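Local coordinates for putative uncharacterized protein PH0186 (Pyrococcus horikoshii, PDB 2ZTS), which probably binds ATP through a KaiC-like P-loop ATPase domain, forming a six-chain assembly with ADP held between neighbouring subunits, at residues Leu22-Val33 / Ile220-Ser229; Glu154-Asn165 / Arg191-Ala199. All blocks are in the same frame, centred on the assembly; numbering follows the deposited sequence.

Interaction 1 (Leu22-Val33 / Ile220-Ser229); sequences LIEGGFPEGTTV and IRKMRETRHS. With ADP (adenosine-5'-diphosphate), chain D.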
loop_
_atom_site.group_PDB
_atom_site.type_symbol
_atom_site.label_atom_id
_atom_site.label_comp_id
_atom_site.label_asym_id
_atom_site.label_seq_id
_atom_site.Cartn_x
_atom_site.Cartn_y
_atom_site.Cartn_z
ATOM N N LEU C 22 -27.203 25.256 -2.651
ATOM C CA LEU C 22 -26.006 24.847 -1.921
ATOM C C LEU C 22 -24.809 25.730 -2.244
ATOM O O LEU C 22 -23.828 25.702 -1.516
ATOM C CB LEU C 22 -25.668 23.354 -2.197
ATOM C CG LEU C 22 -26.805 22.338 -2.009
ATOM C CD1 LEU C 22 -26.394 20.927 -2.218
ATOM C CD2 LEU C 22 -27.423 22.487 -0.661
ATOM N N ILE C 23 -24.878 26.505 -3.323
ATOM C CA ILE C 23 -23.738 27.247 -3.833
ATOM C C ILE C 23 -24.134 28.683 -4.247
ATOM O O ILE C 23 -23.634 29.228 -5.229
ATOM C CB ILE C 23 -23.044 26.472 -5.006
ATOM C CG1 ILE C 23 -24.045 26.050 -6.061
ATOM C CG2 ILE C 23 -22.394 25.246 -4.483
ATOM C CD1 ILE C 23 -23.452 25.795 -7.442
ATOM N N GLU C 24 -25.005 29.270 -3.422
ATOM C CA GLU C 24 -25.478 30.651 -3.487
ATOM C C GLU C 24 -26.067 31.021 -4.843
ATOM O O GLU C 24 -25.867 32.112 -5.317
ATOM C CB GLU C 24 -24.366 31.618 -3.079
ATOM C CG GLU C 24 -23.882 31.543 -1.626
ATOM C CD GLU C 24 -22.873 32.664 -1.342
ATOM O OE1 GLU C 24 -23.270 33.856 -1.348
ATOM O OE2 GLU C 24 -21.671 32.397 -1.173
ATOM N N GLY C 25 -26.784 30.101 -5.471
ATOM C CA GLY C 25 -27.479 30.345 -6.740
ATOM C C GLY C 25 -26.824 29.727 -7.972
ATOM O O GLY C 25 -27.416 29.722 -9.049
ATOM N N GLY C 26 -25.618 29.174 -7.870
ATOM C CA GLY C 26 -24.965 28.618 -9.062
ATOM C C GLY C 26 -23.474 28.748 -9.050
ATOM O O GLY C 26 -22.929 29.267 -8.077
ATOM N N PHE C 27 -22.809 28.215 -10.090
ATOM C CA PHE C 27 -21.365 28.273 -10.198
ATOM C C PHE C 27 -20.885 29.675 -10.620
ATOM O O PHE C 27 -21.367 30.198 -11.638
ATOM C CB PHE C 27 -20.829 27.307 -11.257
ATOM C CG PHE C 27 -21.290 25.906 -11.119
ATOM C CD1 PHE C 27 -20.806 25.092 -10.085
ATOM C CD2 PHE C 27 -22.148 25.349 -12.060
ATOM C CE1 PHE C 27 -21.184 23.756 -9.986
ATOM C CE2 PHE C 27 -22.539 23.979 -11.947
ATOM C CZ PHE C 27 -22.055 23.204 -10.887
ATOM N N PRO C 28 -19.883 30.246 -9.933
ATOM C CA PRO C 28 -19.267 31.471 -10.449
ATOM C C PRO C 28 -18.881 31.256 -11.901
ATOM O O PRO C 28 -18.205 30.269 -12.267
ATOM C CB PRO C 28 -18.020 31.674 -9.573
ATOM C CG PRO C 28 -18.241 30.920 -8.322
ATOM C CD PRO C 28 -19.257 29.797 -8.664
ATOM N N GLU C 29 -19.287 32.203 -12.737
ATOM C CA GLU C 29 -18.942 32.187 -14.152
ATOM C C GLU C 29 -17.441 32.033 -14.370
ATOM O O GLU C 29 -16.635 32.671 -13.727
ATOM C CB GLU C 29 -19.510 33.492 -14.824
ATOM C CG GLU C 29 -19.385 33.536 -16.331
ATOM C CD GLU C 29 -20.083 34.761 -16.977
ATOM O OE1 GLU C 29 -20.690 35.605 -16.249
ATOM O OE2 GLU C 29 -20.032 34.858 -18.236
ATOM N N GLY C 30 -17.047 31.160 -15.287
ATOM C CA GLY C 30 -15.649 30.977 -15.585
ATOM C C GLY C 30 -14.963 29.846 -14.773
ATOM O O GLY C 30 -13.816 29.519 -15.071
ATOM N N THR C 31 -15.638 29.262 -13.789
ATOM C CA THR C 31 -15.010 28.221 -12.890
ATOM C C THR C 31 -14.817 26.869 -13.591
ATOM O O THR C 31 -15.668 26.452 -14.329
ATOM C CB THR C 31 -15.925 27.923 -11.688
ATOM O OG1 THR C 31 -16.296 29.120 -11.049
ATOM C CG2 THR C 31 -15.176 27.201 -10.598
ATOM N N THR C 32 -13.705 26.184 -13.351
ATOM C CA THR C 32 -13.585 24.744 -13.654
ATOM C C THR C 32 -13.895 23.900 -12.431
ATOM O O THR C 32 -13.217 24.049 -11.398
ATOM C CB THR C 32 -12.206 24.486 -14.107
ATOM O OG1 THR C 32 -12.015 25.241 -15.295
ATOM C CG2 THR C 32 -11.993 22.948 -14.539
ATOM N N VAL C 33 -14.940 23.084 -12.508
ATOM C CA VAL C 33 -15.438 22.237 -11.412
ATOM C C VAL C 33 -15.096 20.794 -11.714
ATOM O O VAL C 33 -15.412 20.311 -12.799
ATOM C CB VAL C 33 -16.929 22.339 -11.293
ATOM C CG1 VAL C 33 -17.479 21.522 -10.118
ATOM C CG2 VAL C 33 -17.339 23.847 -11.114
ATOM N N ILE C 220 -20.488 19.225 -1.637
ATOM C CA ILE C 220 -19.610 20.255 -2.182
ATOM C C ILE C 220 -18.454 20.433 -1.256
ATOM O O ILE C 220 -18.604 20.968 -0.155
ATOM C CB ILE C 220 -20.333 21.569 -2.311
ATOM C CG1 ILE C 220 -21.544 21.400 -3.202
ATOM C CG2 ILE C 220 -19.388 22.647 -2.895
ATOM C CD1 ILE C 220 -22.737 21.945 -2.587
ATOM N N ARG C 221 -17.287 20.005 -1.735
ATOM C CA ARG C 221 -16.042 19.927 -0.982
ATOM C C ARG C 221 -15.316 21.264 -1.065
ATOM O O ARG C 221 -14.750 21.721 -0.094
ATOM C CB ARG C 221 -15.232 18.756 -1.564
ATOM C CG ARG C 221 -13.823 18.545 -1.150
ATOM C CD ARG C 221 -13.592 18.216 0.359
ATOM N NE ARG C 221 -12.978 16.909 0.503
ATOM C CZ ARG C 221 -11.705 16.670 0.820
ATOM N NH1 ARG C 221 -10.814 17.650 1.066
ATOM N NH2 ARG C 221 -11.315 15.397 0.883
ATOM N N LYS C 222 -15.423 21.919 -2.222
ATOM C CA LYS C 222 -14.707 23.148 -2.539
ATOM C C LYS C 222 -15.510 23.916 -3.596
ATOM O O LYS C 222 -16.013 23.328 -4.562
ATOM C CB LYS C 222 -13.328 22.835 -3.106
ATOM C CG LYS C 222 -12.481 24.041 -3.377
ATOM C CD LYS C 222 -11.075 23.681 -3.887
ATOM C CE LYS C 222 -10.426 24.943 -4.410
ATOM N NZ LYS C 222 -8.985 25.010 -4.290
HETATM N N MSE C 223 -15.673 25.216 -3.411
HETATM C CA MSE C 223 -16.205 26.039 -4.517
HETATM C C MSE C 223 -15.699 27.446 -4.333
HETATM O O MSE C 223 -16.028 28.079 -3.345
HETATM C CB MSE C 223 -17.722 26.039 -4.536
HETATM C CG MSE C 223 -18.372 26.797 -5.721
HETATM SE SE MSE C 223 -17.917 25.894 -7.437
HETATM C CE MSE C 223 -18.684 24.093 -6.990
ATOM N N ARG C 224 -14.908 27.934 -5.277
ATOM C CA ARG C 224 -14.313 29.243 -5.115
ATOM C C ARG C 224 -15.397 30.328 -5.065
ATOM O O ARG C 224 -16.493 30.141 -5.570
ATOM C CB ARG C 224 -13.306 29.518 -6.230
ATOM C CG ARG C 224 -13.948 29.807 -7.625
ATOM C CD ARG C 224 -13.161 30.842 -8.462
ATOM N NE ARG C 224 -13.786 31.019 -9.776
ATOM C CZ ARG C 224 -13.212 31.535 -10.867
ATOM N NH1 ARG C 224 -11.978 32.030 -10.837
ATOM N NH2 ARG C 224 -13.922 31.588 -11.991
ATOM N N GLU C 225 -15.082 31.422 -4.381
ATOM C CA GLU C 225 -15.952 32.606 -4.289
ATOM C C GLU C 225 -17.321 32.286 -3.731
ATOM O O GLU C 225 -18.268 32.964 -4.037
ATOM C CB GLU C 225 -16.124 33.294 -5.678
ATOM C CG GLU C 225 -14.837 33.743 -6.352
ATOM C CD GLU C 225 -14.999 34.165 -7.835
ATOM O OE1 GLU C 225 -14.727 33.324 -8.738
ATOM O OE2 GLU C 225 -15.355 35.360 -8.117
ATOM N N THR C 226 -17.457 31.238 -2.935
ATOM C CA THR C 226 -18.774 30.845 -2.502
ATOM C C THR C 226 -18.750 30.308 -1.091
ATOM O O THR C 226 -17.971 29.425 -0.799
ATOM C CB THR C 226 -19.299 29.723 -3.433
ATOM O OG1 THR C 226 -19.134 30.091 -4.799
ATOM C CG2 THR C 226 -20.793 29.551 -3.296
ATOM N N ARG C 227 -19.662 30.777 -0.262
ATOM C CA ARG C 227 -19.956 30.201 1.051
ATOM C C ARG C 227 -20.945 29.091 0.726
ATOM O O ARG C 227 -22.149 29.335 0.720
ATOM C CB ARG C 227 -20.559 31.296 2.008
ATOM C CG ARG C 227 -20.766 30.975 3.560
ATOM C CD ARG C 227 -20.624 32.264 4.504
ATOM N NE ARG C 227 -20.729 32.156 5.991
ATOM C CZ ARG C 227 -19.919 31.458 6.831
ATOM N NH1 ARG C 227 -18.931 30.694 6.383
ATOM N NH2 ARG C 227 -20.116 31.501 8.152
ATOM N N HIS C 228 -20.426 27.907 0.398
ATOM C CA HIS C 228 -21.261 26.716 0.050
ATOM C C HIS C 228 -21.524 25.892 1.285
ATOM O O HIS C 228 -20.720 25.850 2.172
ATOM C CB HIS C 228 -20.617 25.777 -1.026
ATOM C CG HIS C 228 -19.237 25.287 -0.675
ATOM N ND1 HIS C 228 -18.887 24.862 0.576
ATOM C CD2 HIS C 228 -18.121 25.155 -1.423
ATOM C CE1 HIS C 228 -17.608 24.522 0.594
ATOM N NE2 HIS C 228 -17.117 24.700 -0.608
ATOM N N SER C 229 -22.638 25.179 1.288
ATOM C CA SER C 229 -22.948 24.221 2.337
ATOM C C SER C 229 -21.833 23.152 2.356
ATOM O O SER C 229 -21.302 22.794 1.315
ATOM C CB SER C 229 -24.305 23.600 2.025
ATOM O OG SER C 229 -24.613 22.564 2.919
HETATM P PB ADP D . -7.363 25.233 -0.595
HETATM O O1B ADP D . -6.750 24.408 0.500
HETATM O O2B ADP D . -7.858 24.328 -1.723
HETATM O O3B ADP D . -6.262 26.072 -1.179
HETATM P PA ADP D . -9.033 27.532 -0.416
HETATM O O1A ADP D . -8.235 28.476 0.444
HETATM O O2A ADP D . -8.810 27.581 -1.906
HETATM O O3A ADP D . -8.657 25.974 -0.012
HETATM O "O5'" ADP D . -10.509 27.660 0.154
HETATM C "C5'" ADP D . -11.578 27.912 -0.694
HETATM C "C4'" ADP D . -12.822 27.662 0.116
HETATM O "O4'" ADP D . -13.125 28.762 0.947
HETATM C "C3'" ADP D . -14.013 27.385 -0.780
HETATM O "O3'" ADP D . -14.037 26.023 -1.022
HETATM C "C2'" ADP D . -15.134 27.855 0.084
HETATM O "O2'" ADP D . -15.607 26.879 0.946
HETATM C "C1'" ADP D . -14.521 28.953 0.937
HETATM N N9 ADP D . -14.823 30.250 0.328
HETATM C C8 ADP D . -14.294 30.766 -0.839
HETATM N N7 ADP D . -14.824 32.001 -1.034
HETATM C C5 ADP D . -15.682 32.244 -0.021
HETATM C C6 ADP D . -16.470 33.354 0.234
HETATM N N6 ADP D . -16.197 34.469 -0.441
HETATM N N1 ADP D . -17.229 33.343 1.383
HETATM C C2 ADP D . -17.212 32.230 2.243
HETATM N N3 ADP D . -16.422 31.107 1.971
HETATM C C4 ADP D . -15.681 31.150 0.852
#
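Leu22-Val33 and Ile220-Ser229 form a buried, largely apolar contact in which a turn-rich loop leading into strand 32-36 backs the end of strand 214-223, whose end and following loop border an ADP held by the P-loop of a neighbouring subunit. The segments run in opposite directions, joined at one end by Ser229 N to Leu22 O (3.1 Å). Ile220 CD1 presses on Leu22 CB at 3.3 Å, tighter than usual, and also meets Ile23 CG2. Met223, a selenomethionine, starts with CG anti to its backbone N (chi1 -176°), then bends twice, bringing SE and CE to the Phe27 ring. This is an edge-on Met-aromatic contact, SE lying 5.4 Å from the ring centroid and 84° off its normal, with CE 3.9 Å from Phe27 CD1. Pro28 packs against the type II turn from Met223 to Thr226, its CG 3.4 Å from Arg224 O, the acceptor of the Thr226 OG1 hydrogen bond. Arg224 passes alongside Thr31 in the opposite sense and gives a weak NE bond to Thr31 OG1 (3.4 Å); Arg224 NH1 is paired with Glu77 of the second subunit. At the outer edge Glu24 OE2 takes Arg227 N (2.7 Å), met nearly along the C-O bond. The far side of Ile220-Ser229 faces nucleotide: Met223 N donates to ADP O3' (3.0 Å), Lys222 NZ reaches the beta-phosphate, and His228 lies beside the ribose hydroxyls. Leu22-Val33 thus meets this segment with apolar side chains and two bonds to backbone N-H groups, while Met223 N and Lys222 NZ turn to ribose and phosphate; the lysine would probably offset part of the phosphate charge.

Interaction 2 (Glu154-Asn165 / Arg191-Ala199); sequences ERKIREVLLKLN and RYGIEEFIA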
loop_
_atom_site.group_PDB
_atom_site.type_symbol
_atom_site.label_atom_id
_atom_site.label_comp_id
_atom_site.label_asym_id
_atom_site.label_seq_id
_atom_site.Cartn_x
_atom_site.Cartn_y
_atom_site.Cartn_z
ATOM N N GLU C 154 -0.074 6.475 -19.889
ATOM C CA GLU C 154 -1.172 6.921 -19.070
ATOM C C GLU C 154 -0.739 8.006 -18.101
ATOM O O GLU C 154 -1.422 9.003 -17.951
ATOM C CB GLU C 154 -1.810 5.715 -18.297
ATOM C CG GLU C 154 -2.932 6.121 -17.350
ATOM C CD GLU C 154 -3.670 4.945 -16.718
ATOM O OE1 GLU C 154 -3.298 3.806 -17.017
ATOM O OE2 GLU C 154 -4.629 5.149 -15.923
ATOM N N ARG C 155 0.435 7.866 -17.498
ATOM C CA ARG C 155 0.953 8.927 -16.638
ATOM C C ARG C 155 1.232 10.326 -17.281
ATOM O O ARG C 155 1.406 11.257 -16.562
ATOM C CB ARG C 155 2.196 8.474 -15.923
ATOM C CG ARG C 155 3.477 8.411 -16.791
ATOM C CD ARG C 155 4.593 7.584 -16.079
ATOM N NE ARG C 155 5.938 7.988 -16.489
ATOM C CZ ARG C 155 6.906 8.520 -15.700
ATOM N NH1 ARG C 155 6.726 8.753 -14.388
ATOM N NH2 ARG C 155 8.089 8.816 -16.261
ATOM N N LYS C 156 1.250 10.455 -18.597
ATOM C CA LYS C 156 1.353 11.766 -19.251
ATOM C C LYS C 156 0.078 12.589 -19.133
ATOM O O LYS C 156 0.003 13.689 -19.615
ATOM C CB LYS C 156 1.730 11.641 -20.739
ATOM C CG LYS C 156 2.979 10.739 -21.064
ATOM C CD LYS C 156 4.314 11.316 -20.577
ATOM C CE LYS C 156 5.244 11.701 -21.705
ATOM N NZ LYS C 156 5.972 13.010 -21.328
ATOM N N ILE C 157 -0.945 12.047 -18.482
ATOM C CA ILE C 157 -2.092 12.793 -18.128
ATOM C C ILE C 157 -1.669 14.027 -17.350
ATOM O O ILE C 157 -2.308 15.059 -17.435
ATOM C CB ILE C 157 -3.084 11.911 -17.317
ATOM C CG1 ILE C 157 -4.470 12.584 -17.213
ATOM C CG2 ILE C 157 -2.514 11.601 -15.940
ATOM C CD1 ILE C 157 -5.156 13.040 -18.511
ATOM N N ARG C 158 -0.564 13.932 -16.622
ATOM C CA ARG C 158 -0.038 15.081 -15.903
ATOM C C ARG C 158 0.178 16.284 -16.882
ATOM O O ARG C 158 -0.393 17.346 -16.696
ATOM C CB ARG C 158 1.247 14.697 -15.217
ATOM C CG ARG C 158 1.897 15.819 -14.470
ATOM C CD ARG C 158 2.982 15.354 -13.495
ATOM N NE ARG C 158 4.140 14.832 -14.205
ATOM C CZ ARG C 158 5.240 15.513 -14.498
ATOM N NH1 ARG C 158 5.364 16.790 -14.135
ATOM N NH2 ARG C 158 6.229 14.913 -15.154
ATOM N N GLU C 159 0.935 16.050 -17.963
ATOM C CA GLU C 159 1.273 17.085 -18.959
ATOM C C GLU C 159 0.045 17.490 -19.710
ATOM O O GLU C 159 -0.188 18.668 -19.939
ATOM C CB GLU C 159 2.387 16.580 -19.892
ATOM C CG GLU C 159 3.770 16.526 -19.227
ATOM C CD GLU C 159 4.121 15.119 -18.659
ATOM O OE1 GLU C 159 3.211 14.372 -18.136
ATOM O OE2 GLU C 159 5.327 14.752 -18.720
ATOM N N VAL C 160 -0.834 16.524 -20.001
ATOM C CA VAL C 160 -2.093 16.823 -20.669
ATOM C C VAL C 160 -2.999 17.702 -19.805
ATOM O O VAL C 160 -3.621 18.664 -20.299
ATOM C CB VAL C 160 -2.806 15.553 -21.129
ATOM C CG1 VAL C 160 -4.137 15.849 -21.720
ATOM C CG2 VAL C 160 -1.920 14.735 -22.147
ATOM N N LEU C 161 -3.039 17.444 -18.507
ATOM C CA LEU C 161 -3.846 18.300 -17.625
ATOM C C LEU C 161 -3.356 19.757 -17.564
ATOM O O LEU C 161 -4.175 20.688 -17.552
ATOM C CB LEU C 161 -3.979 17.688 -16.254
ATOM C CG LEU C 161 -4.960 16.480 -16.228
ATOM C CD1 LEU C 161 -4.833 15.623 -14.974
ATOM C CD2 LEU C 161 -6.391 16.952 -16.343
ATOM N N LEU C 162 -2.041 19.957 -17.571
ATOM C CA LEU C 162 -1.512 21.305 -17.617
ATOM C C LEU C 162 -1.842 21.982 -18.988
ATOM O O LEU C 162 -2.313 23.104 -19.022
ATOM C CB LEU C 162 -0.014 21.297 -17.292
ATOM C CG LEU C 162 0.280 21.113 -15.784
ATOM C CD1 LEU C 162 1.771 21.115 -15.581
ATOM C CD2 LEU C 162 -0.378 22.120 -14.852
ATOM N N LYS C 163 -1.721 21.268 -20.104
ATOM C CA LYS C 163 -2.231 21.861 -21.357
ATOM C C LYS C 163 -3.735 22.181 -21.348
ATOM O O LYS C 163 -4.153 23.230 -21.869
ATOM C CB LYS C 163 -1.949 20.996 -22.570
ATOM C CG LYS C 163 -0.529 20.791 -22.963
ATOM C CD LYS C 163 -0.547 19.971 -24.293
ATOM C CE LYS C 163 0.825 19.615 -24.841
ATOM N NZ LYS C 163 1.421 20.735 -25.699
ATOM N N LEU C 164 -4.560 21.312 -20.749
ATOM C CA LEU C 164 -5.970 21.582 -20.707
ATOM C C LEU C 164 -6.239 22.849 -19.909
ATOM O O LEU C 164 -7.131 23.631 -20.260
ATOM C CB LEU C 164 -6.741 20.445 -20.080
ATOM C CG LEU C 164 -8.195 20.574 -19.765
ATOM C CD1 LEU C 164 -9.031 20.924 -20.982
ATOM C CD2 LEU C 164 -8.625 19.215 -19.275
ATOM N N ASN C 165 -5.529 23.004 -18.794
ATOM C CA ASN C 165 -5.734 24.133 -17.862
ATOM C C ASN C 165 -5.495 25.440 -18.605
ATOM O O ASN C 165 -6.264 26.365 -18.439
ATOM C CB ASN C 165 -4.774 24.022 -16.673
ATOM C CG ASN C 165 -4.913 25.146 -15.662
ATOM O OD1 ASN C 165 -5.983 25.372 -15.120
ATOM N ND2 ASN C 165 -3.789 25.851 -15.386
ATOM N N ARG C 191 -8.607 10.142 -9.474
ATOM C CA ARG C 191 -7.924 8.988 -9.977
ATOM C C ARG C 191 -6.433 9.199 -9.935
ATOM O O ARG C 191 -5.718 8.285 -9.533
ATOM C CB ARG C 191 -8.333 8.739 -11.442
ATOM C CG ARG C 191 -7.718 7.476 -12.000
ATOM C CD ARG C 191 -8.430 6.946 -13.217
ATOM N NE ARG C 191 -7.590 6.031 -13.951
ATOM C CZ ARG C 191 -7.676 4.707 -13.937
ATOM N NH1 ARG C 191 -8.553 4.055 -13.179
ATOM N NH2 ARG C 191 -6.789 4.025 -14.645
ATOM N N TYR C 192 -5.957 10.365 -10.399
ATOM C CA TYR C 192 -4.494 10.590 -10.603
ATOM C C TYR C 192 -3.793 11.430 -9.532
ATOM O O TYR C 192 -2.577 11.397 -9.414
ATOM C CB TYR C 192 -4.193 11.155 -12.025
ATOM C CG TYR C 192 -4.592 10.171 -13.063
ATOM C CD1 TYR C 192 -3.932 8.944 -13.183
ATOM C CD2 TYR C 192 -5.646 10.424 -13.892
ATOM C CE1 TYR C 192 -4.359 7.980 -14.151
ATOM C CE2 TYR C 192 -6.092 9.492 -14.808
ATOM C CZ TYR C 192 -5.439 8.275 -14.943
ATOM O OH TYR C 192 -5.924 7.407 -15.899
ATOM N N GLY C 193 -4.562 12.153 -8.733
ATOM C CA GLY C 193 -3.982 13.049 -7.711
ATOM C C GLY C 193 -3.589 14.393 -8.264
ATOM O O GLY C 193 -2.859 15.144 -7.606
ATOM N N ILE C 194 -4.065 14.701 -9.467
ATOM C CA ILE C 194 -3.625 15.896 -10.218
ATOM C C ILE C 194 -4.845 16.757 -10.610
ATOM O O ILE C 194 -4.768 17.963 -10.679
ATOM C CB ILE C 194 -2.853 15.445 -11.478
ATOM C CG1 ILE C 194 -1.627 14.577 -11.100
ATOM C CG2 ILE C 194 -2.426 16.604 -12.261
ATOM C CD1 ILE C 194 -0.974 13.829 -12.284
ATOM N N GLU C 195 -5.947 16.088 -10.942
ATOM C CA GLU C 195 -7.112 16.718 -11.480
ATOM C C GLU C 195 -7.563 17.921 -10.630
ATOM O O GLU C 195 -8.009 18.931 -11.178
ATOM C CB GLU C 195 -8.247 15.689 -11.566
ATOM C CG GLU C 195 -7.989 14.550 -12.523
ATOM C CD GLU C 195 -7.449 13.286 -11.841
ATOM O OE1 GLU C 195 -6.353 13.363 -11.260
ATOM O OE2 GLU C 195 -8.174 12.255 -11.843
ATOM N N GLU C 196 -7.562 17.761 -9.305
ATOM C CA GLU C 196 -7.975 18.831 -8.372
ATOM C C GLU C 196 -7.100 20.104 -8.419
ATOM O O GLU C 196 -7.572 21.191 -8.058
ATOM C CB GLU C 196 -7.991 18.287 -6.938
ATOM C CG GLU C 196 -6.674 17.674 -6.507
ATOM C CD GLU C 196 -6.606 16.151 -6.638
ATOM O OE1 GLU C 196 -6.948 15.561 -7.689
ATOM O OE2 GLU C 196 -6.104 15.533 -5.718
ATOM N N PHE C 197 -5.848 19.990 -8.863
ATOM C CA PHE C 197 -5.005 21.160 -9.060
ATOM C C PHE C 197 -5.365 22.065 -10.259
ATOM O O PHE C 197 -4.734 23.107 -10.413
ATOM C CB PHE C 197 -3.524 20.764 -9.125
ATOM C CG PHE C 197 -3.040 20.178 -7.854
ATOM C CD1 PHE C 197 -2.653 21.006 -6.811
ATOM C CD2 PHE C 197 -3.093 18.812 -7.651
ATOM C CE1 PHE C 197 -2.275 20.476 -5.621
ATOM C CE2 PHE C 197 -2.696 18.271 -6.463
ATOM C CZ PHE C 197 -2.296 19.080 -5.445
ATOM N N ILE C 198 -6.271 21.640 -11.149
ATOM C CA ILE C 198 -6.729 22.541 -12.214
ATOM C C ILE C 198 -8.185 22.936 -12.039
ATOM O O ILE C 198 -8.796 23.451 -12.929
ATOM C CB ILE C 198 -6.455 21.945 -13.621
ATOM C CG1 ILE C 198 -7.307 20.726 -13.906
ATOM C CG2 ILE C 198 -4.944 21.608 -13.777
ATOM C CD1 ILE C 198 -7.401 20.386 -15.390
ATOM N N ALA C 199 -8.742 22.696 -10.866
ATOM C CA ALA C 199 -10.147 22.994 -10.627
ATOM C C ALA C 199 -10.290 23.893 -9.409
ATOM O O ALA C 199 -9.518 23.784 -8.470
ATOM C CB ALA C 199 -10.923 21.716 -10.437
#
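The irregular segment Arg191-Ala199 runs alongside Glu154-Asn165 in the same sense, their nearest CA atoms 8.2 Å apart at Ile157 and Tyr192 and 6.0 Å at Asn165 and Ile198. Glu154, extended from its backbone (chi1 177°), delivers OE2 to two donors. Arg191 NH2 takes its syn lone pair at 2.7 Å with carboxylate and guanidinium nearly coplanar, a salt bridge that is almost straight (169° at the hydrogen). Tyr192 OH donates to the same oxygen from the anti side at 2.6 Å, 18° out of the carboxylate plane, and Arg191 NE in turn donates to Tyr192 OH, closing a triangle of polar groups; Arg191 NH1 donates to Gly193 O of the third subunit. The tyrosine ring lies between Arg191 CG on one face and Ile157 CG2 on the other, the latter a CH-pi contact 4.0 Å from the centroid. Helix 157-171 forms part of the beta-alpha-beta crossover connection from strand 138-142 to the parallel strand 174-179, while Arg191-Ala199 belongs to the connection from 174-179 to 201-209. Further along the helix, Leu161 forks between CD1 on Ile194 CG2 and CD2 on Ile198 CD1 (3.7 Å). Ile194 CD1 lies against Arg158 CB; the Arg158 guanidinium leaves to bond backbone carbonyls of the second subunit. Asn165 lies antiparallel alongside Ile198, its CB against Ile198 CG2.

In the fold
Interaction 2 is nested in the chain between the two segments of interaction 1, and their centres lie 21 Å apart. They meet where strand 32-36 starts: Thr32 O is 3.4 Å from Ala199 CB, Thr32 CG2 packs on Ile198 O, and Thr32 pairs by backbone with Arg200. Interaction 1 borders the nucleotide of the second subunit directly. Interaction 2 stands further back, the Ile198 side chain about 10 Å from that of Lys222 and about 12 Å from a magnesium ion. At its other end the Arg191 side chain is about 9 Å from that of Lys43, in the chain's own P-loop. Both contacts touch the second subunit.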